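Local structure of ethyl acetate hydrolase (Pseudomonas veronii, 5EFZ) at residues A[64-68]-A[152-157]; A[121-127]-A[271-276]. The protein hydrolyses ethyl acetate to ethanol and acetate, serving the breakdown of short-chain methyl ketones such as 2-butanone. All blocks are in the same frame, centred on the assembly; numbering follows the deposited sequence.

Contact 1 (A[64-68]-A[152-157]). With ACT (acetate ion), chain O.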
loop_
_atom_site.group_PDB
_atom_site.type_symbol
_atom_site.label_atom_id
_atom_site.label_comp_id
_atom_site.label_asym_id
_atom_site.label_seq_id
_atom_site.Cartn_x
_atom_site.Cartn_y
_atom_site.Cartn_z
ATOM N N VAL A 64 -18.395 -19.210 11.855
ATOM C CA VAL A 64 -17.832 -18.311 10.857
ATOM C C VAL A 64 -18.008 -16.871 11.360
ATOM O O VAL A 64 -19.114 -16.328 11.292
ATOM C CB VAL A 64 -18.528 -18.480 9.500
ATOM C CG1 VAL A 64 -17.845 -17.597 8.446
ATOM C CG2 VAL A 64 -18.448 -19.982 9.047
ATOM N N PRO A 65 -16.935 -16.266 11.904
ATOM C CA PRO A 65 -16.987 -14.832 12.265
ATOM C C PRO A 65 -16.947 -13.962 11.025
ATOM O O PRO A 65 -16.600 -14.438 9.957
ATOM C CB PRO A 65 -15.705 -14.603 13.098
ATOM C CG PRO A 65 -15.211 -16.015 13.459
ATOM C CD PRO A 65 -15.635 -16.868 12.262
ATOM N N THR A 66 -17.330 -12.694 11.149
ATOM C CA THR A 66 -17.369 -11.815 9.971
ATOM C C THR A 66 -16.183 -10.852 10.008
ATOM O O THR A 66 -15.511 -10.685 11.055
ATOM C CB THR A 66 -18.710 -11.023 9.910
ATOM O OG1 THR A 66 -18.804 -10.198 11.068
ATOM C CG2 THR A 66 -19.951 -12.002 9.926
ATOM N N TRP A 67 -15.915 -10.226 8.865
ATOM C CA TRP A 67 -14.711 -9.436 8.717
ATOM C C TRP A 67 -15.030 -7.948 8.751
ATOM O O TRP A 67 -16.179 -7.544 8.963
ATOM C CB TRP A 67 -13.982 -9.799 7.410
ATOM C CG TRP A 67 -14.829 -9.748 6.161
ATOM C CD1 TRP A 67 -15.637 -8.716 5.735
ATOM C CD2 TRP A 67 -14.905 -10.766 5.145
ATOM N NE1 TRP A 67 -16.230 -9.045 4.524
ATOM C CE2 TRP A 67 -15.803 -10.297 4.147
ATOM C CE3 TRP A 67 -14.314 -12.027 4.992
ATOM C CZ2 TRP A 67 -16.107 -11.051 3.003
ATOM C CZ3 TRP A 67 -14.626 -12.783 3.861
ATOM C CH2 TRP A 67 -15.512 -12.291 2.882
ATOM N N TYR A 68 -13.995 -7.139 8.560
ATOM C CA TYR A 68 -14.140 -5.684 8.617
ATOM C C TYR A 68 -15.144 -5.182 7.575
ATOM O O TYR A 68 -14.985 -5.493 6.413
ATOM C CB TYR A 68 -12.785 -5.005 8.382
ATOM C CG TYR A 68 -12.930 -3.487 8.285
ATOM C CD1 TYR A 68 -12.980 -2.695 9.435
ATOM C CD2 TYR A 68 -13.017 -2.853 7.039
ATOM C CE1 TYR A 68 -13.126 -1.299 9.349
ATOM C CE2 TYR A 68 -13.164 -1.446 6.944
ATOM C CZ TYR A 68 -13.212 -0.697 8.101
ATOM O OH TYR A 68 -13.364 0.662 7.990
ATOM N N MET A 152 -10.239 -9.912 9.713
ATOM C CA MET A 152 -10.744 -9.823 11.104
ATOM C C MET A 152 -11.419 -11.116 11.561
ATOM O O MET A 152 -11.424 -11.435 12.759
ATOM C CB MET A 152 -11.747 -8.679 11.268
ATOM C CG MET A 152 -11.103 -7.323 11.172
ATOM S SD MET A 152 -12.247 -6.025 11.710
ATOM C CE MET A 152 -12.140 -6.265 13.482
ATOM N N GLY A 153 -12.003 -11.835 10.609
ATOM C CA GLY A 153 -12.540 -13.170 10.870
ATOM C C GLY A 153 -11.445 -14.153 11.299
ATOM O O GLY A 153 -11.687 -15.021 12.132
ATOM N N ALA A 154 -10.260 -14.022 10.707
ATOM C CA ALA A 154 -9.078 -14.806 11.083
ATOM C C ALA A 154 -8.561 -14.376 12.460
ATOM O O ALA A 154 -8.113 -15.207 13.274
ATOM C CB ALA A 154 -7.957 -14.646 10.019
ATOM N N GLN A 155 -8.576 -13.077 12.731
ATOM C CA GLN A 155 -8.209 -12.625 14.071
ATOM C C GLN A 155 -9.073 -13.274 15.141
ATOM O O GLN A 155 -8.550 -13.734 16.159
ATOM C CB GLN A 155 -8.367 -11.113 14.180
ATOM C CG GLN A 155 -7.353 -10.314 13.333
ATOM C CD GLN A 155 -7.537 -8.815 13.561
ATOM O OE1 GLN A 155 -8.657 -8.308 13.463
ATOM N NE2 GLN A 155 -6.451 -8.120 13.925
ATOM N N GLN A 156 -10.395 -13.316 14.917
ATOM C CA GLN A 156 -11.280 -14.005 15.858
ATOM C C GLN A 156 -11.018 -15.519 15.914
ATOM O O GLN A 156 -11.171 -16.144 16.960
ATOM C CB GLN A 156 -12.745 -13.753 15.492
ATOM C CG GLN A 156 -13.162 -12.268 15.714
ATOM C CD GLN A 156 -14.455 -11.930 15.001
ATOM O OE1 GLN A 156 -15.548 -12.173 15.525
ATOM N NE2 GLN A 156 -14.335 -11.410 13.772
ATOM N N THR A 157 -10.661 -16.105 14.774
ATOM C CA THR A 157 -10.324 -17.523 14.723
ATOM C C THR A 157 -9.128 -17.859 15.621
ATOM O O THR A 157 -9.181 -18.821 16.405
ATOM C CB THR A 157 -10.058 -17.954 13.254
ATOM O OG1 THR A 157 -11.285 -17.832 12.507
ATOM C CG2 THR A 157 -9.541 -19.438 13.161
HETATM C C ACT O . -11.170 -7.384 6.450
HETATM O O ACT O . -9.965 -7.152 6.147
HETATM O OXT ACT O . -11.413 -7.774 7.642
HETATM C CH3 ACT O . -12.243 -7.230 5.426
HETATM O O HOH W 1 -17.771 -11.852 13.827
#

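Contact 2 (A[121-127]-A[271-276])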
loop_
_atom_site.group_PDB
_atom_site.type_symbol
_atom_site.label_atom_id
_atom_site.label_comp_id
_atom_site.label_asym_id
_atom_site.label_seq_id
_atom_site.Cartn_x
_atom_site.Cartn_y
_atom_site.Cartn_z
ATOM N N ASN A 121 -15.133 0.861 23.207
ATOM C CA ASN A 121 -14.050 0.237 22.464
ATOM C C ASN A 121 -14.162 -1.268 22.665
ATOM O O ASN A 121 -14.036 -1.744 23.782
ATOM C CB ASN A 121 -12.697 0.770 22.943
ATOM C CG ASN A 121 -12.469 2.203 22.525
ATOM O OD1 ASN A 121 -12.920 2.622 21.457
ATOM N ND2 ASN A 121 -11.767 2.955 23.351
ATOM N N VAL A 122 -14.445 -1.994 21.582
ATOM C CA VAL A 122 -14.634 -3.436 21.647
ATOM C C VAL A 122 -13.394 -4.148 21.076
ATOM O O VAL A 122 -12.828 -3.721 20.060
ATOM C CB VAL A 122 -15.893 -3.849 20.875
ATOM C CG1 VAL A 122 -16.113 -5.364 20.929
ATOM C CG2 VAL A 122 -17.123 -3.118 21.444
ATOM N N ARG A 123 -12.957 -5.205 21.751
ATOM C CA ARG A 123 -11.791 -5.963 21.314
ATOM C C ARG A 123 -12.205 -7.310 20.695
ATOM O O ARG A 123 -13.324 -7.800 20.931
ATOM C CB ARG A 123 -10.815 -6.210 22.492
ATOM C CG ARG A 123 -10.044 -4.952 22.970
ATOM C CD ARG A 123 -9.097 -5.301 24.139
ATOM N NE ARG A 123 -8.294 -4.131 24.541
ATOM C CZ ARG A 123 -7.126 -3.782 23.997
ATOM N NH1 ARG A 123 -6.594 -4.491 23.013
ATOM N NH2 ARG A 123 -6.486 -2.706 24.454
ATOM N N ILE A 124 -11.292 -7.895 19.921
ATOM C CA ILE A 124 -11.503 -9.234 19.358
ATOM C C ILE A 124 -11.922 -10.214 20.461
ATOM O O ILE A 124 -12.844 -11.022 20.269
ATOM C CB ILE A 124 -10.236 -9.744 18.662
ATOM C CG1 ILE A 124 -9.903 -8.879 17.425
ATOM C CG2 ILE A 124 -10.378 -11.233 18.272
ATOM C CD1 ILE A 124 -10.883 -9.014 16.258
ATOM N N GLY A 125 -11.278 -10.118 21.626
ATOM C CA GLY A 125 -11.613 -11.021 22.725
ATOM C C GLY A 125 -13.055 -10.879 23.212
ATOM O O GLY A 125 -13.663 -11.853 23.695
ATOM N N ASP A 126 -13.621 -9.670 23.111
ATOM C CA ASP A 126 -15.020 -9.478 23.493
ATOM C C ASP A 126 -15.947 -10.231 22.539
ATOM O O ASP A 126 -16.875 -10.875 22.989
ATOM C CB ASP A 126 -15.380 -7.974 23.519
ATOM C CG ASP A 126 -14.548 -7.188 24.537
ATOM O OD1 ASP A 126 -14.391 -7.664 25.689
ATOM O OD2 ASP A 126 -14.052 -6.080 24.187
ATOM N N ASP A 127 -15.712 -10.147 21.225
ATOM C CA ASP A 127 -16.467 -10.967 20.270
ATOM C C ASP A 127 -16.403 -12.463 20.581
ATOM O O ASP A 127 -17.423 -13.177 20.563
ATOM C CB ASP A 127 -15.952 -10.747 18.850
ATOM C CG ASP A 127 -16.452 -9.430 18.250
ATOM O OD1 ASP A 127 -17.670 -9.314 18.011
ATOM O OD2 ASP A 127 -15.630 -8.524 17.995
ATOM N N TRP A 271 -10.885 0.074 15.101
ATOM C CA TRP A 271 -10.169 0.123 16.391
ATOM C C TRP A 271 -9.877 -1.305 16.853
ATOM O O TRP A 271 -8.802 -1.625 17.376
ATOM C CB TRP A 271 -11.015 0.859 17.459
ATOM C CG TRP A 271 -10.302 1.131 18.780
ATOM C CD1 TRP A 271 -9.675 2.305 19.160
ATOM C CD2 TRP A 271 -10.198 0.243 19.893
ATOM N NE1 TRP A 271 -9.176 2.175 20.439
ATOM C CE2 TRP A 271 -9.485 0.918 20.907
ATOM C CE3 TRP A 271 -10.642 -1.069 20.132
ATOM C CZ2 TRP A 271 -9.186 0.324 22.130
ATOM C CZ3 TRP A 271 -10.335 -1.670 21.351
ATOM C CH2 TRP A 271 -9.626 -0.969 22.338
ATOM N N LYS A 272 -10.874 -2.154 16.660
ATOM C CA LYS A 272 -10.802 -3.543 17.098
ATOM C C LYS A 272 -9.704 -4.271 16.301
ATOM O O LYS A 272 -8.860 -4.982 16.855
ATOM C CB LYS A 272 -12.153 -4.224 16.893
ATOM C CG LYS A 272 -12.203 -5.672 17.386
ATOM C CD LYS A 272 -13.498 -6.374 16.922
ATOM C CE LYS A 272 -14.774 -5.589 17.255
ATOM N NZ LYS A 272 -15.939 -6.485 16.874
ATOM N N TRP A 273 -9.790 -4.118 14.985
ATOM C CA TRP A 273 -8.835 -4.712 14.049
ATOM C C TRP A 273 -7.404 -4.316 14.424
ATOM O O TRP A 273 -6.501 -5.162 14.468
ATOM C CB TRP A 273 -9.217 -4.250 12.626
ATOM C CG TRP A 273 -8.244 -4.468 11.477
ATOM C CD1 TRP A 273 -7.140 -5.292 11.415
ATOM C CD2 TRP A 273 -8.321 -3.796 10.211
ATOM N NE1 TRP A 273 -6.525 -5.152 10.161
ATOM C CE2 TRP A 273 -7.242 -4.245 9.416
ATOM C CE3 TRP A 273 -9.199 -2.843 9.685
ATOM C CZ2 TRP A 273 -7.023 -3.769 8.105
ATOM C CZ3 TRP A 273 -8.975 -2.364 8.384
ATOM C CH2 TRP A 273 -7.899 -2.836 7.617
ATOM N N GLN A 274 -7.185 -3.029 14.693
ATOM C CA GLN A 274 -5.843 -2.556 15.056
ATOM C C GLN A 274 -5.204 -3.295 16.230
ATOM O O GLN A 274 -3.979 -3.367 16.346
ATOM C CB GLN A 274 -5.904 -1.069 15.435
ATOM C CG GLN A 274 -6.003 -0.140 14.244
ATOM C CD GLN A 274 -5.966 1.318 14.670
ATOM O OE1 GLN A 274 -6.696 1.723 15.589
ATOM N NE2 GLN A 274 -5.102 2.120 14.023
ATOM N N ARG A 275 -6.043 -3.784 17.130
ATOM C CA ARG A 275 -5.553 -4.287 18.424
ATOM C C ARG A 275 -5.666 -5.789 18.613
ATOM O O ARG A 275 -5.365 -6.289 19.697
ATOM C CB ARG A 275 -6.295 -3.559 19.542
ATOM C CG ARG A 275 -5.724 -2.144 19.762
ATOM C CD ARG A 275 -6.717 -1.200 20.386
ATOM N NE ARG A 275 -6.154 0.160 20.399
ATOM C CZ ARG A 275 -6.229 1.001 19.366
ATOM N NH1 ARG A 275 -6.859 0.648 18.245
ATOM N NH2 ARG A 275 -5.660 2.193 19.446
ATOM N N GLY A 276 -6.054 -6.508 17.558
ATOM C CA GLY A 276 -6.108 -7.979 17.638
ATOM C C GLY A 276 -4.755 -8.515 18.122
ATOM O O GLY A 276 -3.726 -8.227 17.524
HETATM O O HOH W 2 -7.349 -6.765 21.433
HETATM O O HOH W 3 -9.080 -6.060 19.371
#

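Contact 1 (A[64-68]-A[152-157])
M152 lays its sulfur against the edge of Y68, SD lying 3.5 Å from Y68 CB and 86° off the ring normal, a Met-aromatic contact beside the ring and not over its face. The two residues flank the oxyanion hole expected of an alpha/beta hydrolase: helix 152-163 starts directly after S151, the inferred nucleophile on its elbow, while 66-68 is the loop leaving strand 61-65. An acetate ion, probably from the crystallisation liquor, occupies the site. Its OXT accepts from Y68 N at 2.8 Å and, almost straight (173°), from M152 N at 3.2 Å, consistent with where the oxyanion of a tetrahedral intermediate would probably sit; S151 and H334 also bond the ion. With CG set between its own N and carbonyl carbon (chi1 53°), the W67 indole reaches the acetate methyl obliquely, and the side chain also packs on helix 72-79.

One turn further along the helix, the extended Q156 chain runs antiparallel alongside the P65 ring, OE1 approaching P65 CB to 3.4 Å. Its amide is fixed at both ends. NE2 bonds M152 O, entering from above the carbonyl plane while the helical Q156 N comes from the other face, and makes a weak, bent bond to T66 O, which also accepts from Q98. OE1 accepts hydrogen bonds from Q131 NE2 and from a water, so the buried amide has partners on both oxygen and nitrogen. At G153, where no side chain intervenes, the helix start approaches the loop, N lying 3.7 Å from T66 O. The water on Q156 OE1 closes the link between helix and loop by accepting from T66 N at 2.8 Å.

Contact 2 (A[121-127]-A[271-276])
The N-terminus of helix 124-139 meets the C-terminal end of helix 263-274 here, within the alpha/beta hydrolase domain. R123 is the N-cap residue, and its backbone N bonds D126 OD2 at 2.8 Å, nearly straight, on the anti side of the carboxylate. W271 is sandwiched between two flat groups. The amide of N121 stacks on one face with its plane only 7° from the ring, CB making a CH-pi contact 3.5 Å from the centroid of the six-membered ring; the R275 guanidinium lies on the opposite face, with W271 NE1 over its centre. R275 is held there by NH1, which bonds W271 O in the carbonyl plane, on a lone pair. R123 comes to the rim of the indole, CG 3.7 Å from W271 CZ3, and its guanidinium, tilted 69° to the ring, pairs with E37.

K272 runs deeper. With CG anti to the backbone N (chi1 -177°), its chain passes V122 O, CG lying 3.4 Å from that oxygen, and K272 CG meets I124 CD1 at 3.8 Å before a bend at chi3 turns NZ to D127. K272 NZ and D127 OD2 are modelled as a salt bridge at 2.3 Å, a distance too short to be reliable; I99 O and Q98 OE1 also accept from NZ. Two waters bridge the segments: one joins I124 N to K272 O, the other R123 NH1 to R275 O. The partly exposed W271 layer and the buried K272-D127 pair join the two helix ends, and the R123 N to D126 OD2 bond is one half of a capping box at the start of helix 124-139.

In the fold
Contact 1 is buried near the middle of the chain, whereas contact 2 lies farther out and is partly buried, its centre 11 Å away. They meet directly: Q155 NE2 probably bonds W273 O at 3.0 Å, M152 CE packs on W273 N and Q155 OE1 on I124 CD1, so helix 152-163 lies against both helix 124-139 and helix 263-274. Their chemistry follows their place. At 64-68/152-157 backbone N-H groups converge on an anion beside the inferred catalytic residues, with hydrogen bonds of a glutamine amide and a sulfur-aromatic contact around them; at 121-127/271-276 charged groups, an indole sandwich and waters join helix ends. Q98 touches both, bonding T66 O in one and K272 NZ in the other.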